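Local coordinates for protein 2-Keto-3-deoxy-(6-phospho-)gluconate aldolase (Thermoproteus tenax, PDB 2R91) that is an aldolase of the dihydrodipicolinate synthetase family, folding as a closed eight-stranded TIM barrel that assembles into a tetramer, at residues 1-6 and 191-196; 68-73 and 95-100; 126-131 and 153-158; 135-140 and 163-168. One frame throughout, in Å; residues are numbered along the deposited sequence.

Contact 1 of 4, residues 1-6 and 191-196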
loop_
_atom_site.group_PDB
_atom_site.type_symbol
_atom_site.label_atom_id
_atom_site.label_comp_id
_atom_site.label_asym_id
_atom_site.label_seq_id
_atom_site.Cartn_x
_atom_site.Cartn_y
_atom_site.Cartn_z
ATOM N N MET A 1 5.687 32.385 11.218
ATOM C CA MET A 1 5.161 30.980 11.082
ATOM C C MET A 1 4.834 30.428 12.463
ATOM O O MET A 1 5.546 30.691 13.437
ATOM C CB MET A 1 6.178 30.081 10.349
ATOM C CG MET A 1 6.436 30.531 8.894
ATOM S SD MET A 1 7.727 29.541 8.093
ATOM C CE MET A 1 9.170 30.078 8.989
ATOM N N GLU A 2 3.727 29.689 12.539
ATOM C CA GLU A 2 3.130 29.280 13.805
ATOM C C GLU A 2 3.522 27.889 14.270
ATOM O O GLU A 2 3.694 26.987 13.469
ATOM C CB GLU A 2 1.597 29.364 13.699
ATOM C CG GLU A 2 1.130 30.836 13.593
ATOM C CD GLU A 2 -0.282 30.977 13.050
ATOM O OE1 GLU A 2 -0.853 29.981 12.567
ATOM O OE2 GLU A 2 -0.833 32.087 13.121
ATOM N N ILE A 3 3.649 27.749 15.575
ATOM C CA ILE A 3 3.736 26.460 16.213
ATOM C C ILE A 3 2.333 26.171 16.762
ATOM O O ILE A 3 1.825 26.904 17.638
ATOM C CB ILE A 3 4.775 26.477 17.325
ATOM C CG1 ILE A 3 6.170 26.681 16.693
ATOM C CG2 ILE A 3 4.713 25.137 18.128
ATOM C CD1 ILE A 3 7.339 26.959 17.661
ATOM N N VAL A 4 1.701 25.142 16.216
ATOM C CA VAL A 4 0.352 24.775 16.661
ATOM C C VAL A 4 0.462 23.461 17.414
ATOM O O VAL A 4 1.038 22.492 16.913
ATOM C CB VAL A 4 -0.606 24.601 15.458
ATOM C CG1 VAL A 4 -2.055 24.261 15.930
ATOM C CG2 VAL A 4 -0.592 25.802 14.523
ATOM N N ALA A 5 -0.049 23.410 18.633
ATOM C CA ALA A 5 0.003 22.170 19.386
ATOM C C ALA A 5 -1.296 21.363 19.245
ATOM O O ALA A 5 -2.351 21.839 19.647
ATOM C CB ALA A 5 0.274 22.460 20.837
ATOM N N PRO A 6 -1.210 20.122 18.703
ATOM C CA PRO A 6 -2.360 19.211 18.729
ATOM C C PRO A 6 -2.309 18.624 20.131
ATOM O O PRO A 6 -1.643 17.603 20.400
ATOM C CB PRO A 6 -2.032 18.186 17.613
ATOM C CG PRO A 6 -0.463 18.089 17.671
ATOM C CD PRO A 6 0.014 19.489 18.127
ATOM N N ASP A 191 2.796 27.797 6.456
ATOM C CA ASP A 191 2.331 28.750 7.453
ATOM C C ASP A 191 2.679 28.321 8.868
ATOM O O ASP A 191 2.613 29.110 9.792
ATOM C CB ASP A 191 0.848 28.952 7.283
ATOM C CG ASP A 191 0.547 29.577 5.969
ATOM O OD1 ASP A 191 0.753 30.796 5.858
ATOM O OD2 ASP A 191 0.196 28.853 5.028
ATOM N N GLY A 192 3.032 27.050 9.048
ATOM C CA GLY A 192 3.392 26.591 10.364
ATOM C C GLY A 192 3.436 25.080 10.440
ATOM O O GLY A 192 3.360 24.360 9.406
ATOM N N VAL A 193 3.587 24.599 11.659
ATOM C CA VAL A 193 3.576 23.167 11.941
ATOM C C VAL A 193 2.492 22.878 12.961
ATOM O O VAL A 193 2.217 23.711 13.820
ATOM C CB VAL A 193 4.959 22.666 12.508
ATOM C CG1 VAL A 193 6.082 22.918 11.461
ATOM C CG2 VAL A 193 5.341 23.369 13.836
ATOM N N VAL A 194 1.908 21.688 12.873
ATOM C CA VAL A 194 1.038 21.190 13.929
ATOM C C VAL A 194 1.567 19.838 14.397
ATOM O O VAL A 194 0.986 18.801 14.142
ATOM C CB VAL A 194 -0.451 21.032 13.455
ATOM C CG1 VAL A 194 -1.366 20.684 14.646
ATOM C CG2 VAL A 194 -0.954 22.292 12.787
ATOM N N ALA A 195 2.670 19.859 15.115
ATOM C CA ALA A 195 3.354 18.632 15.494
ATOM C C ALA A 195 3.064 18.205 16.938
ATOM O O ALA A 195 3.080 19.023 17.869
ATOM C CB ALA A 195 4.901 18.803 15.240
ATOM N N SER A 196 2.873 16.902 17.137
ATOM C CA SER A 196 2.606 16.331 18.467
ATOM C C SER A 196 3.657 16.686 19.509
ATOM O O SER A 196 3.342 16.828 20.693
ATOM C CB SER A 196 2.477 14.804 18.356
ATOM O OG SER A 196 3.758 14.209 18.090
HETATM O O HOH W 1 3.618 21.783 16.454
#

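Contact 2 of 4, residues 68-73 and 95-100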
loop_
_atom_site.group_PDB
_atom_site.type_symbol
_atom_site.label_atom_id
_atom_site.label_comp_id
_atom_site.label_asym_id
_atom_site.label_seq_id
_atom_site.Cartn_x
_atom_site.Cartn_y
_atom_site.Cartn_z
ATOM N N ILE A 68 -8.103 26.195 17.740
ATOM C CA ILE A 68 -8.838 25.576 16.640
ATOM C C ILE A 68 -9.389 24.256 17.161
ATOM O O ILE A 68 -8.665 23.493 17.802
ATOM C CB ILE A 68 -7.916 25.301 15.409
ATOM C CG1 ILE A 68 -7.348 26.613 14.855
ATOM C CG2 ILE A 68 -8.640 24.463 14.323
ATOM C CD1 ILE A 68 -6.236 26.390 13.724
ATOM N N VAL A 69 -10.666 23.979 16.899
ATOM C CA VAL A 69 -11.296 22.763 17.396
ATOM C C VAL A 69 -11.562 21.775 16.245
ATOM O O VAL A 69 -12.164 22.130 15.218
ATOM C CB VAL A 69 -12.633 23.068 18.188
ATOM C CG1 VAL A 69 -13.239 21.791 18.760
ATOM C CG2 VAL A 69 -12.375 24.085 19.316
ATOM N N GLN A 70 -11.082 20.548 16.435
ATOM C CA GLN A 70 -11.302 19.401 15.538
ATOM C C GLN A 70 -12.702 18.843 15.822
ATOM O O GLN A 70 -12.960 18.423 16.939
ATOM C CB GLN A 70 -10.284 18.265 15.835
ATOM C CG GLN A 70 -10.873 16.780 15.513
ATOM C CD GLN A 70 -10.824 16.830 14.138
ATOM O OE1 GLN A 70 -11.657 16.367 13.368
ATOM N NE2 GLN A 70 -9.862 17.671 13.768
ATOM N N VAL A 71 -13.569 18.789 14.816
ATOM C CA VAL A 71 -14.993 18.476 15.080
ATOM C C VAL A 71 -15.542 17.147 14.500
ATOM O O VAL A 71 -16.730 16.827 14.679
ATOM C CB VAL A 71 -15.891 19.663 14.631
ATOM C CG1 VAL A 71 -15.477 20.956 15.341
ATOM C CG2 VAL A 71 -15.874 19.823 13.086
ATOM N N ALA A 72 -14.704 16.357 13.823
ATOM C CA ALA A 72 -15.242 15.221 13.084
ATOM C C ALA A 72 -16.023 14.247 13.972
ATOM O O ALA A 72 -15.643 13.971 15.099
ATOM C CB ALA A 72 -14.145 14.444 12.374
ATOM N N SER A 73 -17.087 13.701 13.412
ATOM C CA SER A 73 -17.822 12.612 14.049
ATOM C C SER A 73 -18.377 11.740 12.958
ATOM O O SER A 73 -18.722 12.238 11.893
ATOM C CB SER A 73 -18.982 13.158 14.883
ATOM O OG SER A 73 -19.713 12.072 15.431
ATOM N N ALA A 95 -11.719 22.551 12.512
ATOM C CA ALA A 95 -11.099 21.668 11.529
ATOM C C ALA A 95 -11.867 20.368 11.521
ATOM O O ALA A 95 -12.514 20.031 12.510
ATOM C CB ALA A 95 -9.631 21.411 11.883
ATOM N N SER A 96 -11.785 19.621 10.429
ATOM C CA SER A 96 -12.319 18.255 10.429
ATOM C C SER A 96 -11.472 17.294 9.609
ATOM O O SER A 96 -11.036 17.621 8.497
ATOM C CB SER A 96 -13.789 18.192 9.914
ATOM O OG SER A 96 -14.309 16.885 10.131
ATOM N N LEU A 97 -11.247 16.111 10.168
ATOM C CA LEU A 97 -10.880 14.955 9.377
ATOM C C LEU A 97 -11.959 14.782 8.323
ATOM O O LEU A 97 -13.125 15.134 8.562
ATOM C CB LEU A 97 -10.869 13.708 10.268
ATOM C CG LEU A 97 -9.818 13.652 11.390
ATOM C CD1 LEU A 97 -10.142 12.578 12.433
ATOM C CD2 LEU A 97 -8.408 13.374 10.800
ATOM N N PRO A 98 -11.593 14.184 7.164
ATOM C CA PRO A 98 -12.622 13.664 6.278
ATOM C C PRO A 98 -13.322 12.487 6.982
ATOM O O PRO A 98 -12.753 11.874 7.871
ATOM C CB PRO A 98 -11.821 13.085 5.093
ATOM C CG PRO A 98 -10.406 13.718 5.187
ATOM C CD PRO A 98 -10.218 13.919 6.680
ATOM N N PRO A 99 -14.536 12.151 6.553
ATOM C CA PRO A 99 -15.146 10.917 7.088
ATOM C C PRO A 99 -14.128 9.761 7.043
ATOM O O PRO A 99 -13.510 9.530 6.000
ATOM C CB PRO A 99 -16.305 10.661 6.100
ATOM C CG PRO A 99 -16.779 12.145 5.756
ATOM C CD PRO A 99 -15.410 12.865 5.598
ATOM N N TYR A 100 -13.938 9.083 8.168
ATOM C CA TYR A 100 -12.947 8.018 8.304
ATOM C C TYR A 100 -13.620 6.656 8.568
ATOM O O TYR A 100 -14.855 6.527 8.501
ATOM C CB TYR A 100 -11.953 8.373 9.433
ATOM C CG TYR A 100 -12.630 8.826 10.741
ATOM C CD1 TYR A 100 -12.940 7.902 11.736
ATOM C CD2 TYR A 100 -12.919 10.171 10.979
ATOM C CE1 TYR A 100 -13.564 8.301 12.942
ATOM C CE2 TYR A 100 -13.532 10.577 12.168
ATOM C CZ TYR A 100 -13.853 9.631 13.138
ATOM O OH TYR A 100 -14.441 10.023 14.315
HETATM O O HOH W 2 -15.351 11.672 16.898
#

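Contact 3 of 4, residues 126-131 and 153-158. With SO4 (sulfate ion), chain E.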
loop_
_atom_site.group_PDB
_atom_site.type_symbol
_atom_site.label_atom_id
_atom_site.label_comp_id
_atom_site.label_asym_id
_atom_site.label_seq_id
_atom_site.Cartn_x
_atom_site.Cartn_y
_atom_site.Cartn_z
ATOM N N PHE A 126 -11.073 24.322 8.416
ATOM C CA PHE A 126 -9.804 23.701 7.965
ATOM C C PHE A 126 -10.034 22.265 7.589
ATOM O O PHE A 126 -10.775 21.534 8.286
ATOM C CB PHE A 126 -8.766 23.689 9.101
ATOM C CG PHE A 126 -8.043 24.999 9.313
ATOM C CD1 PHE A 126 -8.711 26.214 9.260
ATOM C CD2 PHE A 126 -6.691 25.003 9.585
ATOM C CE1 PHE A 126 -8.026 27.415 9.469
ATOM C CE2 PHE A 126 -5.998 26.209 9.802
ATOM C CZ PHE A 126 -6.658 27.393 9.757
ATOM N N LEU A 127 -9.388 21.823 6.516
ATOM C CA LEU A 127 -9.278 20.402 6.272
ATOM C C LEU A 127 -8.158 19.851 7.160
ATOM O O LEU A 127 -7.064 20.410 7.209
ATOM C CB LEU A 127 -9.011 20.136 4.786
ATOM C CG LEU A 127 -8.447 18.742 4.453
ATOM C CD1 LEU A 127 -9.446 17.597 4.654
ATOM C CD2 LEU A 127 -7.850 18.750 3.024
ATOM N N TYR A 128 -8.444 18.793 7.911
ATOM C CA TYR A 128 -7.426 18.076 8.667
ATOM C C TYR A 128 -7.262 16.729 7.973
ATOM O O TYR A 128 -8.090 15.812 8.125
ATOM C CB TYR A 128 -7.839 17.929 10.150
ATOM C CG TYR A 128 -6.971 17.026 11.031
ATOM C CD1 TYR A 128 -5.601 16.800 10.755
ATOM C CD2 TYR A 128 -7.510 16.439 12.166
ATOM C CE1 TYR A 128 -4.834 15.962 11.582
ATOM C CE2 TYR A 128 -6.767 15.614 12.989
ATOM C CZ TYR A 128 -5.429 15.385 12.714
ATOM O OH TYR A 128 -4.741 14.564 13.573
ATOM N N ASN A 129 -6.189 16.631 7.186
ATOM C CA ASN A 129 -5.924 15.493 6.332
ATOM C C ASN A 129 -4.888 14.593 7.021
ATOM O O ASN A 129 -3.888 15.081 7.546
ATOM C CB ASN A 129 -5.424 16.018 4.963
ATOM C CG ASN A 129 -5.352 14.934 3.885
ATOM O OD1 ASN A 129 -4.270 14.643 3.343
ATOM N ND2 ASN A 129 -6.485 14.379 3.539
ATOM N N TYR A 130 -5.155 13.289 7.079
ATOM C CA TYR A 130 -4.285 12.357 7.772
ATOM C C TYR A 130 -4.523 10.983 7.161
ATOM O O TYR A 130 -5.161 10.109 7.768
ATOM C CB TYR A 130 -4.580 12.356 9.284
ATOM C CG TYR A 130 -3.562 11.639 10.147
ATOM C CD1 TYR A 130 -2.585 10.800 9.586
ATOM C CD2 TYR A 130 -3.590 11.777 11.529
ATOM C CE1 TYR A 130 -1.669 10.120 10.396
ATOM C CE2 TYR A 130 -2.666 11.132 12.334
ATOM C CZ TYR A 130 -1.728 10.297 11.763
ATOM O OH TYR A 130 -0.818 9.672 12.558
ATOM N N PRO A 131 -4.048 10.795 5.922
ATOM C CA PRO A 131 -4.425 9.560 5.195
ATOM C C PRO A 131 -4.095 8.241 5.869
ATOM O O PRO A 131 -4.900 7.311 5.762
ATOM C CB PRO A 131 -3.720 9.685 3.832
ATOM C CG PRO A 131 -3.362 11.138 3.706
ATOM C CD PRO A 131 -3.265 11.737 5.099
ATOM N N LYS A 153 -4.440 21.199 7.645
ATOM C CA LYS A 153 -3.412 20.554 8.452
ATOM C C LYS A 153 -3.204 19.214 7.809
ATOM O O LYS A 153 -4.138 18.428 7.747
ATOM C CB LYS A 153 -3.844 20.347 9.902
ATOM C CG LYS A 153 -2.861 19.396 10.709
ATOM C CD LYS A 153 -3.464 18.997 12.074
ATOM C CE LYS A 153 -2.603 18.084 13.014
ATOM N NZ LYS A 153 -1.429 17.332 12.426
ATOM N N ASP A 154 -1.989 18.965 7.301
ATOM C CA ASP A 154 -1.699 17.746 6.548
ATOM C C ASP A 154 -0.704 16.929 7.365
ATOM O O ASP A 154 0.499 17.257 7.446
ATOM C CB ASP A 154 -1.161 18.122 5.154
ATOM C CG ASP A 154 -1.104 16.928 4.170
ATOM O OD1 ASP A 154 -1.880 15.968 4.321
ATOM O OD2 ASP A 154 -0.248 16.954 3.239
ATOM N N THR A 155 -1.214 15.908 8.050
ATOM C CA THR A 155 -0.355 15.036 8.855
ATOM C C THR A 155 0.087 13.957 7.887
ATOM O O THR A 155 -0.630 13.007 7.623
ATOM C CB THR A 155 -1.052 14.463 10.133
ATOM O OG1 THR A 155 -1.335 15.552 11.024
ATOM C CG2 THR A 155 -0.097 13.522 10.880
ATOM N N ASN A 156 1.280 14.150 7.327
ATOM C CA ASN A 156 1.664 13.483 6.090
ATOM C C ASN A 156 3.188 13.522 5.939
ATOM O O ASN A 156 3.783 14.592 6.116
ATOM C CB ASN A 156 1.026 14.254 4.929
ATOM C CG ASN A 156 0.936 13.435 3.652
ATOM O OD1 ASN A 156 1.882 12.733 3.263
ATOM N ND2 ASN A 156 -0.226 13.489 3.012
ATOM N N GLU A 157 3.810 12.387 5.604
ATOM C CA GLU A 157 5.263 12.345 5.384
ATOM C C GLU A 157 5.673 12.991 4.061
ATOM O O GLU A 157 6.846 13.317 3.868
ATOM C CB GLU A 157 5.805 10.906 5.423
ATOM C CG GLU A 157 5.683 10.192 6.772
ATOM C CD GLU A 157 6.520 10.797 7.913
ATOM O OE1 GLU A 157 7.649 11.351 7.689
ATOM O OE2 GLU A 157 6.040 10.678 9.063
ATOM N N SER A 158 4.720 13.168 3.146
ATOM C CA SER A 158 5.046 13.784 1.860
ATOM C C SER A 158 4.956 15.337 1.906
ATOM O O SER A 158 3.870 15.909 1.858
ATOM C CB SER A 158 4.165 13.195 0.766
ATOM O OG SER A 158 4.263 13.955 -0.421
HETATM S S SO4 E . -1.858 15.000 15.055
HETATM O O1 SO4 E . -2.304 14.876 13.641
HETATM O O2 SO4 E . -0.728 15.959 14.999
HETATM O O3 SO4 E . -2.869 15.307 16.051
HETATM O O4 SO4 E . -1.335 13.712 15.576
#

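Contact 4 of 4, residues 135-140 and 163-168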
loop_
_atom_site.group_PDB
_atom_site.type_symbol
_atom_site.label_atom_id
_atom_site.label_comp_id
_atom_site.label_asym_id
_atom_site.label_seq_id
_atom_site.Cartn_x
_atom_site.Cartn_y
_atom_site.Cartn_z
ATOM N N GLY A 135 -7.713 6.690 6.175
ATOM C CA GLY A 135 -7.908 5.655 5.177
ATOM C C GLY A 135 -8.257 6.231 3.814
ATOM O O GLY A 135 -8.543 5.491 2.881
ATOM N N ARG A 136 -8.301 7.559 3.717
ATOM C CA ARG A 136 -8.464 8.251 2.429
ATOM C C ARG A 136 -7.708 9.568 2.494
ATOM O O ARG A 136 -7.389 10.072 3.571
ATOM C CB ARG A 136 -9.956 8.517 2.046
ATOM C CG ARG A 136 -10.811 9.240 3.123
ATOM C CD ARG A 136 -12.275 9.467 2.693
ATOM N NE ARG A 136 -12.862 8.228 2.167
ATOM C CZ ARG A 136 -13.353 7.226 2.890
ATOM N NH1 ARG A 136 -13.452 7.312 4.240
ATOM N NH2 ARG A 136 -13.782 6.141 2.245
ATOM N N ASP A 137 -7.504 10.149 1.331
ATOM C CA ASP A 137 -6.804 11.421 1.163
ATOM C C ASP A 137 -7.758 12.426 0.530
ATOM O O ASP A 137 -8.455 12.094 -0.430
ATOM C CB ASP A 137 -5.609 11.184 0.197
ATOM C CG ASP A 137 -4.728 12.421 0.006
ATOM O OD1 ASP A 137 -4.615 13.249 0.917
ATOM O OD2 ASP A 137 -4.146 12.557 -1.090
ATOM N N VAL A 138 -7.780 13.647 1.050
ATOM C CA VAL A 138 -8.396 14.763 0.353
ATOM C C VAL A 138 -7.252 15.685 -0.084
ATOM O O VAL A 138 -6.761 16.507 0.714
ATOM C CB VAL A 138 -9.421 15.489 1.238
ATOM C CG1 VAL A 138 -9.999 16.709 0.511
ATOM C CG2 VAL A 138 -10.573 14.494 1.609
ATOM N N ASP A 139 -6.788 15.497 -1.327
ATOM C CA ASP A 139 -5.550 16.166 -1.784
ATOM C C ASP A 139 -5.833 17.631 -2.147
ATOM O O ASP A 139 -6.973 18.095 -2.017
ATOM C CB ASP A 139 -4.809 15.357 -2.894
ATOM C CG ASP A 139 -5.540 15.336 -4.251
ATOM O OD1 ASP A 139 -6.579 15.990 -4.405
ATOM O OD2 ASP A 139 -5.046 14.650 -5.178
ATOM N N ALA A 140 -4.801 18.374 -2.563
ATOM C CA ALA A 140 -4.974 19.806 -2.824
ATOM C C ALA A 140 -6.083 20.102 -3.846
ATOM O O ALA A 140 -6.910 21.009 -3.655
ATOM C CB ALA A 140 -3.627 20.430 -3.283
ATOM N N LEU A 163 2.752 21.002 0.389
ATOM C CA LEU A 163 3.027 22.194 -0.401
ATOM C C LEU A 163 1.969 22.392 -1.478
ATOM O O LEU A 163 1.600 23.506 -1.794
ATOM C CB LEU A 163 4.441 22.103 -1.048
ATOM C CG LEU A 163 5.595 22.531 -0.127
ATOM C CD1 LEU A 163 6.950 21.974 -0.618
ATOM C CD2 LEU A 163 5.648 24.066 -0.010
ATOM N N ALA A 164 1.487 21.309 -2.062
ATOM C CA ALA A 164 0.480 21.421 -3.103
ATOM C C ALA A 164 -0.778 22.186 -2.642
ATOM O O ALA A 164 -1.426 22.840 -3.459
ATOM C CB ALA A 164 0.112 20.039 -3.652
ATOM N N TYR A 165 -1.115 22.150 -1.346
ATOM C CA TYR A 165 -2.273 22.952 -0.878
ATOM C C TYR A 165 -2.020 24.441 -1.006
ATOM O O TYR A 165 -2.922 25.212 -1.309
ATOM C CB TYR A 165 -2.655 22.636 0.574
ATOM C CG TYR A 165 -3.113 21.221 0.815
ATOM C CD1 TYR A 165 -4.418 20.820 0.483
ATOM C CD2 TYR A 165 -2.274 20.297 1.418
ATOM C CE1 TYR A 165 -4.857 19.544 0.722
ATOM C CE2 TYR A 165 -2.705 19.004 1.666
ATOM C CZ TYR A 165 -4.008 18.637 1.310
ATOM O OH TYR A 165 -4.430 17.359 1.545
ATOM N N LYS A 166 -0.782 24.851 -0.758
ATOM C CA LYS A 166 -0.396 26.242 -0.935
ATOM C C LYS A 166 -0.497 26.642 -2.414
ATOM O O LYS A 166 -0.821 27.762 -2.746
ATOM C CB LYS A 166 1.040 26.405 -0.442
ATOM C CG LYS A 166 1.368 27.738 0.100
ATOM C CD LYS A 166 1.396 27.657 1.617
ATOM C CE LYS A 166 0.827 28.951 2.209
ATOM N NZ LYS A 166 1.858 29.955 2.104
ATOM N N ARG A 167 -0.228 25.699 -3.303
ATOM C CA ARG A 167 -0.314 25.951 -4.735
ATOM C C ARG A 167 -1.758 26.115 -5.195
ATOM O O ARG A 167 -2.081 27.056 -5.942
ATOM C CB ARG A 167 0.380 24.818 -5.491
ATOM C CG ARG A 167 0.399 24.949 -7.007
ATOM C CD ARG A 167 1.012 23.681 -7.587
ATOM N NE ARG A 167 0.377 23.335 -8.849
ATOM C CZ ARG A 167 0.251 22.106 -9.321
ATOM N NH1 ARG A 167 0.677 21.044 -8.627
ATOM N NH2 ARG A 167 -0.311 21.954 -10.500
ATOM N N TYR A 168 -2.636 25.210 -4.762
ATOM C CA TYR A 168 -4.046 25.245 -5.187
ATOM C C TYR A 168 -4.901 26.200 -4.389
ATOM O O TYR A 168 -5.941 26.657 -4.879
ATOM C CB TYR A 168 -4.688 23.848 -5.120
ATOM C CG TYR A 168 -4.374 22.940 -6.296
ATOM C CD1 TYR A 168 -3.162 22.285 -6.385
ATOM C CD2 TYR A 168 -5.295 22.745 -7.311
ATOM C CE1 TYR A 168 -2.866 21.457 -7.442
ATOM C CE2 TYR A 168 -5.015 21.913 -8.380
ATOM C CZ TYR A 168 -3.787 21.276 -8.441
ATOM O OH TYR A 168 -3.500 20.432 -9.490
#

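Contact 1 of 4, residues 1-6 and 191-196
Val4 N donates to Val193 O at 2.8 Å, the shortest of three direct backbone bonds between these parallel segments. The other two bracket Gly192: Glu2 N reaches Asp191 O at 3.0 Å, and Glu2 O receives Val193 N. Having no side chain, Gly192 brings its CA to 3.1 Å from Glu2 O. Beyond Val4 the segments part slightly, and a water bridges them, donating a hydrogen bond to Val4 O at 2.7 Å; Ala195 N also points to it, at a distance modelled too short to lean on. Val4 O is thus met by the water and by the CA-H of Val194 (CA to O 3.3 Å). The carboxylate of Glu2 turns from the pairing to a salt bridge with Arg66 and a hydrogen bond to Tyr175, while Ser196 OG bonds to Asp179 and Tyr239. Apolar packing is carried by Val4 and Val194, whose branches meet at an angle, Val194 CG2 lying 3.5 Å from Val4 CB. Both valines hold CG1 anti to the backbone N (chi1 -178° and -173°), which leaves CG2 of Val194 directed at its partner. Pro6 lays its ring along the end of 191-196, CD 3.1 Å from Ala195 O, and comes near a bound sulfate. Ile3 packs on helix 202-213 and Val193 on helix 182-187, whereas Val4, Pro6 and Val194 all meet Phe37 of strand 35-38. This pairing joins the first strand to the eighth, the parallel closure that completes a TIM barrel.

Contact 2 of 4, residues 68-73 and 95-100
Gln70 and Ala95 sit abreast in parallel strands, bound through Val69 O, which takes Ala95 N, and Ala95 O, which takes Val71 N at 2.8 Å. Beyond Gln70 and Ser96 the strands give way to loops, and the side chain of Gln70 takes over the bridging. Its CG runs roughly anti to the backbone N (chi1 150°) and the chain then bends at chi2, bringing OE1 round between the two loops. There OE1 accepts Leu97 N at 3.2 Å, in the carbonyl plane on a lone pair, and Ala72 N at 3.1 Å from a direction tilted out of that plane. Ala72 packs beside this grip. Its CB lies 3.3 Å from Ser96 OG, 4.0 Å from Leu97 CB and, at the ring edge, 3.9 Å from Tyr100 CE2. Ser96 OG donates to Leu97 O at 2.6 Å and also bonds to Tyr113. Deeper in the strands, Ile68 CG2 touches Ala95 CB. A water links Ala72 O with Tyr100 OH, and the Tyr100 ring meets Tyr101 of a neighbouring subunit edge to face. The contact joins the two strands of a beta-alpha-beta unit, strand 67-70, helix 76-88 and strand 93-96. Two N-H groups converging on one buried amide oxygen fix how that amide is turned, so a polar side chain carries the pairing on beyond the last strand bonds.

Contact 3 of 4, residues 126-131 and 153-158
Lys153 N to Leu127 O, Asn129 N to Lys153 O and Thr155 N to Asn129 O are the three parallel-strand bonds, each 2.8 Å and close to straight. Polar side chains gather on a sulfate beyond them: Tyr128 OH gives O1 a very short bond of 2.5 Å, with Thr41 as a second partner. Lys153 NZ and Thr155 OG1 also approach the sulfate, but they stand too near each other for their places to be sure. The anion, probably from the crystallisation liquor, is bound by Thr42 as well. Asn156 ND2 donates to Asp154 OD1, and Asn156 OD1 accepts Ser158 N in an Asx turn. Among apolar contacts, the Lys153 chain runs alongside Tyr128, Lys153 CD 3.3 Å from Tyr128 CD1. With Thr155 OG1 beside the backbone N (chi1 -66°), CG2 stands anti to that N and over the Tyr130 ring, 3.6 Å from the centroid in a CH-pi contact. Tyr128 and Lys153 share one face of the sheet, and Tyr128 packs on Gln70 and Phe37. Asn129 and Asp154 turn to the other face, toward helix 159-168, where Asp154 bonds to His161 and Thr162.

Contact 4 of 4, residues 135-140 and 163-168
Tyr165 OH donates to Val138 O at 2.6 Å, a short bond that ties a helix side chain to the backbone of the loop 135-140. The hydroxyl comes in from a direction tilted 28° out of the carbonyl plane, while the carbonyl oxygen lies at the edge of the ring. With CG anti to the carbonyl carbon (chi1 -63°), the Tyr165 ring swings beside the loop, CE1 3.5 Å from Ala140 N, and so carries its hydroxyl to Val138. Ala140 is the apolar centre: its methyl presses on the helix backbone, CB 3.3 Å from Ala164 O, and touches Ala164 CB at 3.8 Å and Tyr168 CD1 at 3.6 Å. One face of Tyr168 covers Ala140 C. Over one face of the Arg167 guanidinium lies Tyr168 CE1, and both residues reach Glu232 of a neighbouring subunit. Asp137 bonds to His161, whose ring meets that of Tyr165. Asp139 caps helix 140-146 through Ala142 N. The contact thus sets the start of helix 140-146 against helix 159-168, with Val138 and Tyr165 reaching inward to Leu127 of strand 125-129.

Contacts 1, 2 and 3 pair strands of one closed parallel barrel, while contact 4 lies in the surrounding layer, its centre about 17 Å from the centre of the chain. Contact 1 joins the first strand to the last and so encloses the other three along the chain. Contact 2 is complete before contact 3 opens, yet strands 93-96 and 125-129 are neighbours, and Ser96 binds Tyr128 and Phe126 through backbone atoms; the two centres are about 11 Å apart. Contacts 3 and 4 interleave in sequence, with centres about 8 Å apart, and strand 149-154 leads into helix 159-168. Both touch the same neighbouring subunit, so barrel wall, outer helices and subunit interface adjoin there.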